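Side-chain contact in lysyl oxidase (Pichia pastoris, PDB 1W7C), which is a copper- and topaquinone-containing amine oxidase that probably oxidises primary amines, among them the side-chain amine of lysine: residues A[302-307]-A[401-406]. Residues are numbered along the deposited sequence; the frame is centred on the assembly and turned at random.
Sequences FSWMDW and VFENQE
At the edge of the W304 indole, 6° from the ring plane, sits the carboxylate oxygen OE2 of E403, while one face of the same ring carries CG of M305, 3.3 Å above the plane and offset toward the rim. The spacing is consistent with strands packed face to face in the β-sandwich of the copper amine oxidase enzyme domain: CA atoms nearest across the two segments, F302 with V401 and W304 with E403, lie 9.3 and 9.1 Å apart, too far for backbone pairing, so side chains make the join. W304 NE1 donates to E403 OE2 at 2.8 Å with an N-H...O angle of 160°. Indole and carboxylate planes are nearly perpendicular, and the donor meets OE2 from above the carboxylate plane. E403 reaches this position because its chain is extended, with CG anti to the backbone N (chi1 -169°) and CD anti to CA. R292 forms a salt bridge to the same OE2, so this oxygen of a buried glutamate has two partners, which probably helps stabilise its negative charge. P283 of the second subunit also packs on E403, placing the contact near the dimer interface. W304 further opens a type I' turn ending at W307, closed by W307 N to W304 O at 2.8 Å. Two residues before W304, the F302 ring, which F382 meets edge-to-face, approaches V401 obliquely, CE2 lying 3.8 Å from CG2.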
ATOM      1  N   PHE A 302      18.741 -18.437  -5.725  1.00 15.04           N
ATOM      2  CA  PHE A 302      18.378 -17.399  -6.690  1.00 15.60           C
ATOM      3  C   PHE A 302      19.251 -16.169  -6.486  1.00 16.71           C
ATOM      4  O   PHE A 302      19.590 -15.847  -5.359  1.00 16.73           O
ATOM      5  CB  PHE A 302      16.902 -17.011  -6.458  1.00 15.47           C
ATOM      6  CG  PHE A 302      15.972 -18.111  -6.804  1.00 15.52           C
ATOM      7  CD1 PHE A 302      15.645 -19.080  -5.874  1.00 16.06           C
ATOM      8  CD2 PHE A 302      15.473 -18.247  -8.093  1.00 15.87           C
ATOM      9  CE1 PHE A 302      14.865 -20.163  -6.250  1.00 19.77           C
ATOM     10  CE2 PHE A 302      14.702 -19.316  -8.443  1.00 17.41           C
ATOM     11  CZ  PHE A 302      14.391 -20.258  -7.547  1.00 18.83           C
ATOM     12  N   SER A 303      19.666 -15.549  -7.594  1.00 15.15           N
ATOM     13  CA  SER A 303      20.409 -14.292  -7.587  1.00 16.22           C
ATOM     14  C   SER A 303      19.748 -13.285  -8.532  1.00 15.60           C
ATOM     15  O   SER A 303      19.321 -13.605  -9.640  1.00 16.56           O
ATOM     16  CB  SER A 303      21.907 -14.501  -7.997  1.00 21.51           C
ATOM     17  OG  SER A 303      22.052 -14.748  -9.360  1.00 25.04           O
ATOM     18  N   TRP A 304      19.712 -12.046  -8.064  1.00 15.31           N
ATOM     19  CA  TRP A 304      19.202 -10.938  -8.839  1.00 15.81           C
ATOM     20  C   TRP A 304      19.772  -9.637  -8.300  1.00 16.12           C
ATOM     21  O   TRP A 304      19.501  -9.281  -7.158  1.00 15.09           O
ATOM     22  CB  TRP A 304      17.683 -10.896  -8.829  1.00 16.62           C
ATOM     23  CG  TRP A 304      17.098  -9.665  -9.485  1.00 14.98           C
ATOM     24  CD1 TRP A 304      16.862  -9.469 -10.818  1.00 15.33           C
ATOM     25  CD2 TRP A 304      16.610  -8.492  -8.820  1.00 15.50           C
ATOM     26  NE1 TRP A 304      16.310  -8.238 -11.039  1.00 15.52           N
ATOM     27  CE2 TRP A 304      16.128  -7.613  -9.833  1.00 14.02           C
ATOM     28  CE3 TRP A 304      16.549  -8.071  -7.498  1.00 14.09           C
ATOM     29  CZ2 TRP A 304      15.610  -6.350  -9.539  1.00 14.79           C
ATOM     30  CZ3 TRP A 304      16.043  -6.822  -7.235  1.00 14.40           C
ATOM     31  CH2 TRP A 304      15.563  -5.993  -8.225  1.00 14.18           C
ATOM     32  N   MET A 305      20.502  -8.906  -9.150  1.00 14.42           N
ATOM     33  CA  MET A 305      20.922  -7.535  -8.818  1.00 15.20           C
ATOM     34  C   MET A 305      21.460  -7.417  -7.393  1.00 14.55           C
ATOM     35  O   MET A 305      21.112  -6.497  -6.669  1.00 16.15           O
ATOM     36  CB  MET A 305      19.780  -6.543  -9.076  1.00 15.28           C
ATOM     37  CG  MET A 305      19.257  -6.616 -10.483  1.00 15.73           C
ATOM     38  SD  MET A 305      20.540  -6.210 -11.711  1.00 18.49           S
ATOM     39  CE  MET A 305      19.905  -7.117 -13.084  1.00 17.96           C
ATOM     40  N   ASP A 306      22.402  -8.315  -7.075  1.00 14.85           N
ATOM     41  CA  ASP A 306      23.149  -8.372  -5.820  1.00 16.32           C
ATOM     42  C   ASP A 306      22.393  -8.988  -4.648  1.00 15.17           C
ATOM     43  O   ASP A 306      22.926  -9.009  -3.537  1.00 16.38           O
ATOM     44  CB  ASP A 306      23.758  -7.016  -5.416  1.00 16.44           C
ATOM     45  CG  ASP A 306      24.921  -6.609  -6.285  1.00 19.12           C
ATOM     46  OD1 ASP A 306      25.225  -5.396  -6.327  1.00 23.22           O
ATOM     47  OD2 ASP A 306      25.584  -7.435  -6.895  1.00 24.42           O
ATOM     48  N   TRP A 307      21.159  -9.440  -4.873  1.00 14.96           N
ATOM     49  CA  TRP A 307      20.443 -10.260  -3.900  1.00 15.63           C
ATOM     50  C   TRP A 307      20.759 -11.735  -4.131  1.00 15.03           C
ATOM     51  O   TRP A 307      20.955 -12.171  -5.264  1.00 16.75           O
ATOM     52  CB  TRP A 307      18.945 -10.091  -4.047  1.00 15.24           C
ATOM     53  CG  TRP A 307      18.379  -8.780  -3.630  1.00 13.97           C
ATOM     54  CD1 TRP A 307      18.143  -7.709  -4.413  1.00 14.54           C
ATOM     55  CD2 TRP A 307      17.856  -8.447  -2.350  1.00 13.39           C
ATOM     56  NE1 TRP A 307      17.498  -6.717  -3.717  1.00 14.99           N
ATOM     57  CE2 TRP A 307      17.305  -7.150  -2.432  1.00 13.73           C
ATOM     58  CE3 TRP A 307      17.793  -9.108  -1.118  1.00 13.84           C
ATOM     59  CZ2 TRP A 307      16.672  -6.525  -1.336  1.00 14.57           C
ATOM     60  CZ3 TRP A 307      17.195  -8.501  -0.057  1.00 13.85           C
ATOM     61  CH2 TRP A 307      16.664  -7.212  -0.160  1.00 15.39           C
ATOM     62  N   VAL A 401       8.945 -17.076 -10.335  1.00 15.17           N
ATOM     63  CA  VAL A 401       9.888 -16.005 -10.171  1.00 14.21           C
ATOM     64  C   VAL A 401       9.860 -15.128 -11.405  1.00 15.62           C
ATOM     65  O   VAL A 401       9.941 -15.633 -12.519  1.00 15.08           O
ATOM     66  CB  VAL A 401      11.299 -16.590  -9.967  1.00 16.07           C
ATOM     67  CG1 VAL A 401      12.336 -15.463  -9.787  1.00 16.79           C
ATOM     68  CG2 VAL A 401      11.308 -17.590  -8.769  1.00 19.20           C
ATOM     69  N   PHE A 402       9.709 -13.823 -11.237  1.00 14.42           N
ATOM     70  CA  PHE A 402       9.664 -12.907 -12.354  1.00 14.32           C
ATOM     71  C   PHE A 402      10.194 -11.538 -11.996  1.00 13.36           C
ATOM     72  O   PHE A 402      10.142 -11.110 -10.836  1.00 14.50           O
ATOM     73  CB  PHE A 402       8.253 -12.780 -12.975  1.00 14.04           C
ATOM     74  CG  PHE A 402       7.205 -12.198 -12.047  1.00 13.68           C
ATOM     75  CD1 PHE A 402       6.515 -13.016 -11.176  1.00 15.12           C
ATOM     76  CD2 PHE A 402       6.893 -10.843 -12.095  1.00 15.34           C
ATOM     77  CE1 PHE A 402       5.527 -12.506 -10.340  1.00 15.18           C
ATOM     78  CE2 PHE A 402       5.898 -10.323 -11.261  1.00 16.28           C
ATOM     79  CZ  PHE A 402       5.223 -11.154 -10.391  1.00 15.31           C
ATOM     80  N   GLU A 403      10.715 -10.852 -13.009  1.00 13.87           N
ATOM     81  CA  GLU A 403      11.126  -9.471 -12.866  1.00 13.70           C
ATOM     82  C   GLU A 403      10.009  -8.554 -13.367  1.00 14.29           C
ATOM     83  O   GLU A 403       9.555  -8.644 -14.490  1.00 17.95           O
ATOM     84  CB  GLU A 403      12.412  -9.195 -13.625  1.00 14.17           C
ATOM     85  CG  GLU A 403      12.991  -7.822 -13.254  1.00 14.64           C
ATOM     86  CD  GLU A 403      14.323  -7.519 -13.927  1.00 14.41           C
ATOM     87  OE1 GLU A 403      14.512  -7.878 -15.115  1.00 16.29           O
ATOM     88  OE2 GLU A 403      15.164  -6.875 -13.253  1.00 15.70           O
ATOM     89  N   ASN A 404       9.499  -7.708 -12.484  1.00 14.06           N
ATOM     90  CA  ASN A 404       8.515  -6.712 -12.887  1.00 13.99           C
ATOM     91  C   ASN A 404       9.196  -5.406 -13.247  1.00 14.87           C
ATOM     92  O   ASN A 404      10.307  -5.150 -12.790  1.00 15.23           O
ATOM     93  CB  ASN A 404       7.474  -6.457 -11.776  1.00 14.57           C
ATOM     94  CG  ASN A 404       6.237  -5.750 -12.285  1.00 15.79           C
ATOM     95  OD1 ASN A 404       5.829  -5.943 -13.458  1.00 17.78           O
ATOM     96  ND2 ASN A 404       5.598  -4.934 -11.423  1.00 16.27           N
ATOM     97  N   GLN A 405       8.512  -4.589 -14.062  1.00 14.89           N
ATOM     98  CA  GLN A 405       8.832  -3.163 -14.180  1.00 14.81           C
ATOM     99  C   GLN A 405       7.725  -2.455 -13.437  1.00 14.80           C
ATOM    100  O   GLN A 405       6.570  -2.420 -13.865  1.00 15.66           O
ATOM    101  CB  GLN A 405       8.876  -2.738 -15.646  1.00 16.03           C
ATOM    102  CG  GLN A 405       9.379  -1.296 -15.836  1.00 17.76           C
ATOM    103  CD  GLN A 405      10.827  -1.102 -15.463  1.00 15.39           C
ATOM    104  OE1 GLN A 405      11.144  -0.324 -14.559  1.00 17.81           O
ATOM    105  NE2 GLN A 405      11.728  -1.747 -16.223  1.00 17.10           N
ATOM    106  N   GLU A 406       8.039  -1.876 -12.291  1.00 14.25           N
ATOM    107  CA  GLU A 406       7.011  -1.194 -11.546  1.00 14.00           C
ATOM    108  C   GLU A 406       6.531   0.038 -12.314  1.00 16.09           C
ATOM    109  O   GLU A 406       7.257   0.583 -13.128  1.00 16.67           O
ATOM    110  CB  GLU A 406       7.506  -0.768 -10.162  1.00 14.43           C
ATOM    111  CG  GLU A 406       7.988  -1.887  -9.255  1.00 14.63           C
ATOM    112  CD  GLU A 406       6.941  -2.908  -8.912  1.00 15.07           C
ATOM    113  OE1 GLU A 406       7.235  -4.119  -8.981  1.00 14.63           O
ATOM    114  OE2 GLU A 406       5.824  -2.483  -8.511  1.00 17.40           O
TER